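PDB 4FQE: oligogalacturonate-specific porin KdgM from Dickeya dadantii, which forms a monomeric outer-membrane channel that is specific for oligogalacturonides and required for the full virulence of the bacterium. Local coordinates for residues Gly59-Ala64 and Asn90-Leu95; Ser24-Asn29 and Ser75-Phe80; Lys177-Tyr180 and Trp186-Tyr189. One frame throughout, in Å; residues are numbered along the deposited sequence. Where two conformers were deposited one is given.

Contact 1: residues Gly59-Ala64 and Asn90-Leu95; sequences GTEVVA and NYRPYL. With C8E ((hydroxyethyloxy)tri(ethyloxy)octane), chain H; C8E ((hydroxyethyloxy)tri(ethyloxy)octane), chain F.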
loop_
_atom_site.group_PDB
_atom_site.type_symbol
_atom_site.label_atom_id
_atom_site.label_comp_id
_atom_site.label_asym_id
_atom_site.label_seq_id
_atom_site.Cartn_x
_atom_site.Cartn_y
_atom_site.Cartn_z
ATOM N N GLY A 59 16.242 0.186 -4.272
ATOM C CA GLY A 59 15.832 -0.747 -3.231
ATOM C C GLY A 59 14.907 -1.820 -3.738
ATOM O O GLY A 59 14.395 -1.731 -4.848
ATOM N N THR A 60 14.700 -2.854 -2.911
ATOM C CA THR A 60 13.752 -3.893 -3.248
ATOM C C THR A 60 13.050 -4.342 -1.991
ATOM O O THR A 60 13.702 -4.466 -0.941
ATOM C CB THR A 60 14.401 -5.110 -3.899
ATOM O OG1 THR A 60 15.809 -5.039 -3.707
ATOM C CG2 THR A 60 14.135 -5.157 -5.398
ATOM N N GLU A 61 11.767 -4.636 -2.110
ATOM C CA GLU A 61 11.010 -5.170 -0.963
ATOM C C GLU A 61 10.247 -6.427 -1.335
ATOM O O GLU A 61 9.692 -6.535 -2.412
ATOM C CB GLU A 61 10.080 -4.116 -0.380
ATOM C CG GLU A 61 9.331 -4.557 0.884
ATOM C CD GLU A 61 8.500 -3.445 1.489
ATOM O OE1 GLU A 61 7.770 -2.783 0.740
ATOM O OE2 GLU A 61 8.576 -3.209 2.722
ATOM N N VAL A 62 10.243 -7.403 -0.427
ATOM C CA VAL A 62 9.425 -8.587 -0.606
ATOM C C VAL A 62 8.513 -8.713 0.593
ATOM O O VAL A 62 8.901 -8.391 1.715
ATOM C CB VAL A 62 10.265 -9.878 -0.782
ATOM C CG1 VAL A 62 11.166 -10.102 0.425
ATOM C CG2 VAL A 62 9.341 -11.072 -1.009
ATOM N N VAL A 63 7.287 -9.158 0.342
ATOM C CA VAL A 63 6.257 -9.288 1.382
ATOM C C VAL A 63 5.623 -10.652 1.180
ATOM O O VAL A 63 5.255 -11.009 0.061
ATOM C CB VAL A 63 5.138 -8.210 1.262
ATOM C CG1 VAL A 63 4.109 -8.289 2.418
ATOM C CG2 VAL A 63 5.727 -6.802 1.169
ATOM N N ALA A 64 5.484 -11.391 2.263
ATOM C CA ALA A 64 4.633 -12.586 2.323
ATOM C C ALA A 64 3.554 -12.376 3.382
ATOM O O ALA A 64 3.802 -11.757 4.401
ATOM C CB ALA A 64 5.475 -13.821 2.651
ATOM N N ASN A 90 15.000 -2.424 6.370
ATOM C CA ASN A 90 14.127 -2.636 7.497
ATOM C C ASN A 90 13.409 -3.938 7.372
ATOM O O ASN A 90 13.118 -4.409 6.285
ATOM C CB ASN A 90 13.057 -1.494 7.664
ATOM C CG ASN A 90 12.604 -0.895 6.347
ATOM O OD1 ASN A 90 12.059 0.238 6.291
ATOM N ND2 ASN A 90 12.823 -1.633 5.266
ATOM N N TYR A 91 13.150 -4.490 8.529
ATOM C CA TYR A 91 12.244 -5.598 8.731
ATOM C C TYR A 91 10.947 -4.961 9.258
ATOM O O TYR A 91 10.963 -4.256 10.241
ATOM C CB TYR A 91 12.841 -6.561 9.752
ATOM C CG TYR A 91 11.873 -7.535 10.342
ATOM C CD1 TYR A 91 11.013 -8.265 9.534
ATOM C CD2 TYR A 91 11.808 -7.736 11.703
ATOM C CE1 TYR A 91 10.102 -9.159 10.079
ATOM C CE2 TYR A 91 10.921 -8.660 12.251
ATOM C CZ TYR A 91 10.068 -9.360 11.424
ATOM O OH TYR A 91 9.165 -10.264 11.960
ATOM N N ARG A 92 9.847 -5.199 8.563
ATOM C CA ARG A 92 8.568 -4.596 8.922
ATOM C C ARG A 92 7.496 -5.661 8.849
ATOM O O ARG A 92 6.852 -5.812 7.812
ATOM C CB ARG A 92 8.270 -3.429 7.975
ATOM C CG ARG A 92 9.368 -2.380 7.927
ATOM C CD ARG A 92 8.930 -1.120 7.203
ATOM N NE ARG A 92 8.763 -1.324 5.768
ATOM C CZ ARG A 92 8.270 -0.419 4.920
ATOM N NH1 ARG A 92 7.848 0.758 5.358
ATOM N NH2 ARG A 92 8.174 -0.689 3.619
ATOM N N PRO A 93 7.311 -6.428 9.932
ATOM C CA PRO A 93 6.178 -7.334 9.982
ATOM C C PRO A 93 4.920 -6.496 10.206
ATOM O O PRO A 93 5.038 -5.346 10.588
ATOM C CB PRO A 93 6.452 -8.176 11.231
ATOM C CG PRO A 93 7.155 -7.246 12.130
ATOM C CD PRO A 93 7.978 -6.327 11.239
ATOM N N TYR A 94 3.744 -7.040 9.944
ATOM C CA TYR A 94 2.526 -6.268 10.193
ATOM C C TYR A 94 1.314 -7.109 10.474
ATOM O O TYR A 94 1.313 -8.292 10.192
ATOM C CB TYR A 94 2.235 -5.344 9.011
ATOM C CG TYR A 94 1.873 -6.031 7.707
ATOM C CD1 TYR A 94 2.837 -6.252 6.709
ATOM C CD2 TYR A 94 0.570 -6.452 7.457
ATOM C CE1 TYR A 94 2.493 -6.847 5.496
ATOM C CE2 TYR A 94 0.235 -7.068 6.262
ATOM C CZ TYR A 94 1.197 -7.256 5.279
ATOM O OH TYR A 94 0.860 -7.883 4.107
ATOM N N LEU A 95 0.296 -6.472 11.034
ATOM C CA LEU A 95 -1.037 -7.058 11.190
ATOM C C LEU A 95 -2.071 -6.045 10.663
ATOM O O LEU A 95 -2.127 -4.918 11.130
ATOM C CB LEU A 95 -1.320 -7.366 12.656
ATOM C CG LEU A 95 -2.585 -8.186 12.980
ATOM C CD1 LEU A 95 -2.554 -9.545 12.287
ATOM C CD2 LEU A 95 -2.750 -8.394 14.498
HETATM C C1 C8E H . 3.169 -6.471 13.816
HETATM C C2 C8E H . 3.582 -7.615 14.705
HETATM C C3 C8E H . 2.437 -8.614 14.783
HETATM C C4 C8E H . 2.117 -9.206 13.417
HETATM C C5 C8E H . 2.500 -10.669 13.316
HETATM C C6 C8E H . 3.976 -10.789 12.974
HETATM C C7 C8E H . 4.201 -11.162 11.517
HETATM C C8 C8E H . 5.649 -11.582 11.274
HETATM O O9 C8E H . 5.782 -12.998 11.420
HETATM C C10 C8E H . 7.125 -13.470 11.257
HETATM C C11 C8E H . 7.106 -14.821 10.541
HETATM O O12 C8E H . 7.418 -14.691 9.154
HETATM C C13 C8E H . 6.930 -15.754 8.327
HETATM C C14 C8E H . 5.515 -15.442 7.832
HETATM O O15 C8E H . 5.376 -15.599 6.413
HETATM C C16 C8E H . 4.146 -16.210 5.978
HETATM C C17 C8E H . 2.975 -15.236 5.940
HETATM O O18 C8E H . 2.248 -15.288 7.175
HETATM C C19 C8E H . 2.404 -14.129 7.990
HETATM C C20 C8E H . 2.750 -14.519 9.420
HETATM O O21 C8E H . 3.856 -13.750 9.903
HETATM C C1 C8E F . 7.665 -16.625 3.171
HETATM C C2 C8E F . 8.772 -15.874 3.888
HETATM C C3 C8E F . 9.298 -14.621 3.166
HETATM C C4 C8E F . 9.387 -14.761 1.655
HETATM C C5 C8E F . 10.610 -14.067 1.062
HETATM C C6 C8E F . 10.819 -14.535 -0.379
HETATM C C7 C8E F . 12.060 -13.922 -1.048
HETATM C C8 C8E F . 13.289 -14.837 -0.985
HETATM O O9 C8E F . 14.256 -14.474 -1.974
HETATM C C10 C8E F . 15.617 -14.396 -1.529
HETATM C C11 C8E F . 16.548 -14.508 -2.733
HETATM O O12 C8E F . 17.180 -13.253 -3.020
HETATM C C13 C8E F . 17.092 -12.844 -4.394
HETATM C C14 C8E F . 18.088 -11.724 -4.717
HETATM O O15 C8E F . 18.379 -10.924 -3.554
HETATM C C16 C8E F . 18.163 -9.516 -3.706
HETATM C C17 C8E F . 17.838 -8.883 -2.351
HETATM O O18 C8E F . 16.477 -9.176 -2.001
HETATM C C19 C8E F . 15.662 -8.053 -1.646
HETATM C C20 C8E F . 14.990 -8.271 -0.292
HETATM O O21 C8E F . 15.645 -9.307 0.449
HETATM O O HOH W 1 9.928 -3.926 4.801
#
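R92 reaches across the inner side of the barrel wall to E61, spanning strand 74-85, which lies between the two strands in the sheet. Its chain bends at chi3 (-70°), and the guanidinium arrives edge-on at the carboxylate. NH2 donates to E61 OE2 at 2.7 Å, a nearly straight bond of 166°. It meets the syn side of that oxygen, somewhat tilted from the carboxylate plane, and the two flat groups lie only 18° apart. NE uses the same edge of the guanidinium to donate to a water 3.0 Å from NE; this water in turn donates to E61 OE2 at 2.6 Å. One carboxylate oxygen is therefore gripped twice, once directly and once through water, while OE1 has a long, weak ion pair with K38.

P93 comes next and faces outward, its CB 3.5 Å from detergent atom C8 of chain H and its CD over the centre of the Y91 ring. On the other segment A64 does likewise, with CB 3.6 Å from C1 of the chain F detergent. At Y94 the contact returns to the inner side. Its ring turns an edge to V63, whose CG1 lies in the ring plane, 3.8 Å from CE1 and 3.7 Å from OH. The hydroxyl is engaged by E77 of the intervening strand. L95 then turns back to the detergent, with CB 4.0 Å from C4 of chain H.

The wall is thus two-faced, greasy toward the membrane and charged toward the lumen. The direct bond and the water bridge together should restrict rotation of the guanidinium. R112 brings a second guanidinium close to that of R92; this pair, partly offset by E61 and a long, weak ion pair with E83, could help anionic oligogalacturonides pass.

Contact 2: residues Ser24-Asn29 and Ser75-Phe80; sequences SHRFAN and SIEPGF. With C8E ((hydroxyethyloxy)tri(ethyloxy)octane), chain H.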
loop_
_atom_site.group_PDB
_atom_site.type_symbol
_atom_site.label_atom_id
_atom_site.label_comp_id
_atom_site.label_asym_id
_atom_site.label_seq_id
_atom_site.Cartn_x
_atom_site.Cartn_y
_atom_site.Cartn_z
ATOM N N SER A 24 2.663 -8.628 -7.646
ATOM C CA SER A 24 2.070 -9.354 -6.526
ATOM C C SER A 24 0.983 -10.301 -6.941
ATOM O O SER A 24 0.440 -10.237 -8.058
ATOM C CB SER A 24 1.581 -8.356 -5.489
ATOM O OG SER A 24 0.919 -7.311 -6.060
ATOM N N HIS A 25 0.691 -11.238 -6.059
ATOM C CA HIS A 25 -0.403 -12.152 -6.297
ATOM C C HIS A 25 -0.963 -12.599 -4.958
ATOM O O HIS A 25 -0.199 -12.768 -3.995
ATOM C CB HIS A 25 0.044 -13.308 -7.160
ATOM C CG HIS A 25 -1.038 -14.319 -7.437
ATOM N ND1 HIS A 25 -2.010 -14.105 -8.341
ATOM C CD2 HIS A 25 -1.306 -15.561 -6.857
ATOM C CE1 HIS A 25 -2.856 -15.157 -8.360
ATOM N NE2 HIS A 25 -2.413 -16.059 -7.465
ATOM N N ARG A 26 -2.289 -12.724 -4.885
ATOM C CA ARG A 26 -2.957 -13.331 -3.733
ATOM C C ARG A 26 -3.633 -14.586 -4.249
ATOM O O ARG A 26 -4.425 -14.525 -5.191
ATOM C CB ARG A 26 -3.988 -12.365 -3.158
ATOM C CG ARG A 26 -4.868 -12.904 -2.050
ATOM C CD ARG A 26 -4.267 -12.812 -0.671
ATOM N NE ARG A 26 -3.770 -11.497 -0.282
ATOM C CZ ARG A 26 -2.839 -11.279 0.647
ATOM N NH1 ARG A 26 -2.251 -12.309 1.299
ATOM N NH2 ARG A 26 -2.463 -10.029 0.926
ATOM N N PHE A 27 -3.289 -15.721 -3.658
ATOM C CA PHE A 27 -3.870 -17.001 -4.007
ATOM C C PHE A 27 -5.237 -17.132 -3.329
ATOM O O PHE A 27 -5.511 -16.449 -2.335
ATOM C CB PHE A 27 -2.949 -18.156 -3.546
ATOM C CG PHE A 27 -1.646 -18.225 -4.285
ATOM C CD1 PHE A 27 -1.561 -18.883 -5.506
ATOM C CD2 PHE A 27 -0.505 -17.607 -3.779
ATOM C CE1 PHE A 27 -0.364 -18.920 -6.217
ATOM C CE2 PHE A 27 0.687 -17.635 -4.481
ATOM C CZ PHE A 27 0.765 -18.293 -5.702
ATOM N N ALA A 28 -6.079 -18.014 -3.860
ATOM C CA ALA A 28 -7.436 -18.202 -3.328
ATOM C C ALA A 28 -7.394 -18.755 -1.905
ATOM O O ALA A 28 -8.312 -18.524 -1.140
ATOM C CB ALA A 28 -8.276 -19.099 -4.241
ATOM N N ASN A 29 -6.323 -19.471 -1.544
ATOM C CA ASN A 29 -6.135 -19.922 -0.161
ATOM C C ASN A 29 -5.816 -18.805 0.842
ATOM O O ASN A 29 -5.739 -19.071 2.042
ATOM C CB ASN A 29 -5.043 -21.025 -0.072
ATOM C CG ASN A 29 -3.677 -20.566 -0.578
ATOM O OD1 ASN A 29 -3.266 -19.422 -0.393
ATOM N ND2 ASN A 29 -2.977 -21.475 -1.248
ATOM N N SER A 75 -11.739 -9.719 8.475
ATOM C CA SER A 75 -10.574 -10.518 8.148
ATOM C C SER A 75 -9.335 -9.972 8.877
ATOM O O SER A 75 -9.303 -8.826 9.289
ATOM C CB SER A 75 -10.343 -10.540 6.628
ATOM O OG SER A 75 -10.083 -9.237 6.144
ATOM N N ILE A 76 -8.346 -10.827 9.082
ATOM C CA ILE A 76 -7.079 -10.410 9.655
ATOM C C ILE A 76 -5.945 -10.963 8.796
ATOM O O ILE A 76 -6.024 -12.110 8.321
ATOM C CB ILE A 76 -6.918 -10.879 11.105
ATOM C CG1 ILE A 76 -7.088 -12.395 11.197
ATOM C CG2 ILE A 76 -7.925 -10.162 11.987
ATOM C CD1 ILE A 76 -6.762 -12.936 12.556
ATOM N N GLU A 77 -4.918 -10.122 8.584
ATOM C CA GLU A 77 -3.778 -10.397 7.687
ATOM C C GLU A 77 -2.439 -10.144 8.383
ATOM O O GLU A 77 -2.011 -9.005 8.478
ATOM C CB GLU A 77 -3.863 -9.521 6.426
ATOM C CG GLU A 77 -2.676 -9.676 5.456
ATOM C CD GLU A 77 -2.702 -8.658 4.319
ATOM O OE1 GLU A 77 -1.766 -8.652 3.508
ATOM O OE2 GLU A 77 -3.639 -7.848 4.223
ATOM N N PRO A 78 -1.774 -11.203 8.890
ATOM C CA PRO A 78 -0.421 -11.022 9.396
ATOM C C PRO A 78 0.519 -11.033 8.212
ATOM O O PRO A 78 0.240 -11.702 7.224
ATOM C CB PRO A 78 -0.198 -12.241 10.284
ATOM C CG PRO A 78 -1.165 -13.261 9.809
ATOM C CD PRO A 78 -2.342 -12.500 9.291
ATOM N N GLY A 79 1.598 -10.279 8.282
ATOM C CA GLY A 79 2.473 -10.182 7.134
ATOM C C GLY A 79 3.878 -9.997 7.597
ATOM O O GLY A 79 4.114 -9.551 8.700
ATOM N N PHE A 80 4.786 -10.335 6.701
ATOM C CA PHE A 80 6.228 -10.319 6.906
ATOM C C PHE A 80 6.810 -9.563 5.724
ATOM O O PHE A 80 6.502 -9.897 4.598
ATOM C CB PHE A 80 6.740 -11.759 6.868
ATOM C CG PHE A 80 8.226 -11.872 6.956
ATOM C CD1 PHE A 80 8.864 -11.867 8.176
ATOM C CD2 PHE A 80 8.994 -11.973 5.805
ATOM C CE1 PHE A 80 10.244 -11.971 8.242
ATOM C CE2 PHE A 80 10.377 -12.070 5.869
ATOM C CZ PHE A 80 10.990 -12.052 7.101
HETATM C C1 C8E H . 3.169 -6.471 13.816
HETATM C C2 C8E H . 3.582 -7.615 14.705
HETATM C C3 C8E H . 2.437 -8.614 14.783
HETATM C C4 C8E H . 2.117 -9.206 13.417
HETATM C C5 C8E H . 2.500 -10.669 13.316
HETATM C C6 C8E H . 3.976 -10.789 12.974
HETATM C C7 C8E H . 4.201 -11.162 11.517
HETATM C C8 C8E H . 5.649 -11.582 11.274
HETATM O O9 C8E H . 5.782 -12.998 11.420
HETATM C C10 C8E H . 7.125 -13.470 11.257
HETATM C C11 C8E H . 7.106 -14.821 10.541
HETATM O O12 C8E H . 7.418 -14.691 9.154
HETATM C C13 C8E H . 6.930 -15.754 8.327
HETATM C C14 C8E H . 5.515 -15.442 7.832
HETATM O O15 C8E H . 5.376 -15.599 6.413
HETATM C C16 C8E H . 4.146 -16.210 5.978
HETATM C C17 C8E H . 2.975 -15.236 5.940
HETATM O O18 C8E H . 2.248 -15.288 7.175
HETATM C C19 C8E H . 2.404 -14.129 7.990
HETATM C C20 C8E H . 2.750 -14.519 9.420
HETATM O O21 C8E H . 3.856 -13.750 9.903
#
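R26 and E77 meet through a single pair of charged atoms, although strands 31-40 and 57-69 both stand between their own strands in the barrel sheet and their CA atoms are 11.8 Å apart. From CB of R26 the chain sets out with CG opposite the backbone nitrogen. It then folds at chi2 (85°) and again at chi3 (52°), so the arginine makes the crossing curled rather than fully stretched. On the way this side chain touches V67 of strand 57-69, which also packs against E77. CZ comes to rest 4.0 Å from E77 OE1, and beyond it the two terminal nitrogens part company. NH1 donates to the carbonyl of G30 and to the hydroxyl of S65. NH2 forms the salt bridge, 3.0 Å from E77 OE1, with the oxygen near the guanidinium plane. The hydrogen bond within it is weak, bent to 132°, and the carboxylate stands almost perpendicular to the guanidinium.

E77, buried and extended to its tip, is shared more widely. OE1 also takes the hydroxyl of Y94 and a weak bond with S65 OG, while OE2 pairs with R96 NE.

Behind E77, the outer surface of its strand is lined by detergent: P78 CB is 3.8 Å from C20 and F80 CD1 is 3.3 Å from O12 of chain H. On the first segment F27, with H25 CD2 over its ring, lines an n-octane site with F31 and L33.

With an arginine at each of its oxygens and a tyrosine hydroxyl at one, the buried carboxylate is probably kept ionised. R26 seems to be positioned at least as much by G30 and S65 as by its bent link to E77.

Contact 3: residues Lys177-Tyr180 and Trp186-Tyr189; sequences KLSY and WKPY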
loop_
_atom_site.group_PDB
_atom_site.type_symbol
_atom_site.label_atom_id
_atom_site.label_comp_id
_atom_site.label_asym_id
_atom_site.label_seq_id
_atom_site.Cartn_x
_atom_site.Cartn_y
_atom_site.Cartn_z
ATOM N N LYS A 177 -6.552 8.593 -2.797
ATOM C CA LYS A 177 -6.242 7.848 -4.007
ATOM C C LYS A 177 -7.541 7.668 -4.758
ATOM O O LYS A 177 -8.594 7.358 -4.157
ATOM C CB LYS A 177 -5.677 6.466 -3.676
ATOM C CG LYS A 177 -5.365 5.576 -4.883
ATOM C CD LYS A 177 -4.800 4.208 -4.439
ATOM C CE LYS A 177 -4.008 3.457 -5.495
ATOM N NZ LYS A 177 -3.638 2.043 -5.083
ATOM N N LEU A 178 -7.484 7.884 -6.068
ATOM C CA LEU A 178 -8.623 7.629 -6.929
ATOM C C LEU A 178 -8.186 6.680 -8.042
ATOM O O LEU A 178 -7.248 6.959 -8.777
ATOM C CB LEU A 178 -9.133 8.965 -7.505
ATOM C CG LEU A 178 -10.233 8.886 -8.559
ATOM C CD1 LEU A 178 -11.525 8.323 -7.950
ATOM C CD2 LEU A 178 -10.478 10.260 -9.156
ATOM N N SER A 179 -8.853 5.542 -8.152
ATOM C CA SER A 179 -8.510 4.552 -9.148
ATOM C C SER A 179 -9.716 4.283 -10.060
ATOM O O SER A 179 -10.855 4.411 -9.646
ATOM C CB SER A 179 -7.982 3.272 -8.436
ATOM O OG SER A 179 -9.033 2.425 -8.053
ATOM N N TYR A 180 -9.444 3.883 -11.294
ATOM C CA TYR A 180 -10.467 3.565 -12.256
ATOM C C TYR A 180 -10.082 2.293 -13.011
ATOM O O TYR A 180 -9.024 2.209 -13.647
ATOM C CB TYR A 180 -10.660 4.742 -13.221
ATOM C CG TYR A 180 -11.674 4.486 -14.322
ATOM C CD1 TYR A 180 -13.007 4.266 -14.023
ATOM C CD2 TYR A 180 -11.299 4.480 -15.659
ATOM C CE1 TYR A 180 -13.939 4.038 -15.023
ATOM C CE2 TYR A 180 -12.216 4.231 -16.648
ATOM C CZ TYR A 180 -13.545 4.021 -16.317
ATOM O OH TYR A 180 -14.454 3.790 -17.314
ATOM N N TRP A 186 -6.494 -3.164 -16.968
ATOM C CA TRP A 186 -5.826 -1.915 -16.629
ATOM C C TRP A 186 -6.568 -1.086 -15.628
ATOM O O TRP A 186 -7.742 -0.750 -15.844
ATOM C CB TRP A 186 -5.627 -1.059 -17.882
ATOM C CG TRP A 186 -4.791 -1.708 -18.932
ATOM C CD1 TRP A 186 -5.209 -2.379 -20.080
ATOM C CD2 TRP A 186 -3.317 -1.779 -18.951
ATOM N NE1 TRP A 186 -4.104 -2.853 -20.786
ATOM C CE2 TRP A 186 -2.951 -2.496 -20.175
ATOM C CE3 TRP A 186 -2.312 -1.294 -18.130
ATOM C CZ2 TRP A 186 -1.622 -2.766 -20.499
ATOM C CZ3 TRP A 186 -0.983 -1.526 -18.490
ATOM C CH2 TRP A 186 -0.650 -2.265 -19.630
ATOM N N LYS A 187 -5.866 -0.652 -14.588
ATOM C CA LYS A 187 -6.432 0.193 -13.523
ATOM C C LYS A 187 -5.472 1.350 -13.271
ATOM O O LYS A 187 -4.588 1.275 -12.383
ATOM C CB LYS A 187 -6.690 -0.636 -12.222
ATOM C CG LYS A 187 -7.363 0.133 -11.072
ATOM C CD LYS A 187 -7.618 -0.697 -9.811
ATOM C CE LYS A 187 -6.373 -0.980 -8.970
ATOM N NZ LYS A 187 -6.673 -1.767 -7.692
ATOM N N PRO A 188 -5.630 2.449 -14.037
ATOM C CA PRO A 188 -4.885 3.658 -13.725
ATOM C C PRO A 188 -5.383 4.317 -12.451
ATOM O O PRO A 188 -6.514 4.091 -12.065
ATOM C CB PRO A 188 -5.146 4.553 -14.937
ATOM C CG PRO A 188 -6.443 4.109 -15.479
ATOM C CD PRO A 188 -6.409 2.603 -15.281
ATOM N N TYR A 189 -4.497 5.076 -11.799
ATOM C CA TYR A 189 -4.810 5.775 -10.598
ATOM C C TYR A 189 -3.917 6.964 -10.314
ATOM O O TYR A 189 -2.836 7.082 -10.840
ATOM C CB TYR A 189 -4.772 4.805 -9.417
ATOM C CG TYR A 189 -3.392 4.229 -9.141
ATOM C CD1 TYR A 189 -2.985 3.028 -9.694
ATOM C CD2 TYR A 189 -2.513 4.894 -8.314
ATOM C CE1 TYR A 189 -1.722 2.501 -9.418
ATOM C CE2 TYR A 189 -1.257 4.399 -8.041
ATOM C CZ TYR A 189 -0.860 3.203 -8.580
ATOM O OH TYR A 189 0.442 2.751 -8.279
HETATM O O HOH W 2 -7.558 0.863 -6.316
#
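Y180 N donates to P188 O at 3.0 Å in a nearly straight bond (167°), the backbone hydrogen bond between these two segments. Next to it S179 and Y189 form a non-hydrogen-bonded pair whose CA atoms are only 4.2 Å apart, bringing S179 CB to 3.7 Å from Y189 CB. P188 has no N-H to return to Y180 O; that oxygen instead has P188 CD at 3.1 Å and a CA-H...O contact from K187.

The Y189 ring, its CG set between backbone N and carbonyl carbon (chi1 65°), takes the extended K177 over one face: CE lies 3.5 Å from CD2, and NZ makes a cation-pi contact close to the ring normal. D4 holds the hydroxyl of Y189. The two strands, 171-180 and 186-195, are a beta hairpin of the closed antiparallel barrel, joined by a short turn.

Packing is looser between S179 and K187: OG comes no closer than 3.9 Å to K187 CD, and a water joins the polar ends, 2.8 Å from S179 OG and 3.1 Å from K187 NZ. Away from this face, Y180 and W186 carry their rings off from the partner strand: Y180 meets Y146, and W186 lies edge-to-face with Y214 and touches a detergent molecule.

From the N terminus, the chain passes 24-29, then 59-64, and returns at 75-80 to close contact 2 over 45 intervening residues. Contact 1 closes only afterwards, at 90-95, over 25 residues, so the two loops cross. They interlock through strand 74-85, which carries half of contact 2 and stands between both strands of contact 1; Y94 and F80 are among the residues joining them, and one detergent molecule touches both. Contact 3 follows in series and is local, closing a five-residue turn. It lies across the chain's centre from contact 1, about 24 Å between centres. The first two contacts thus brace strands that are not neighbours, whereas contact 3 stitches adjacent ones.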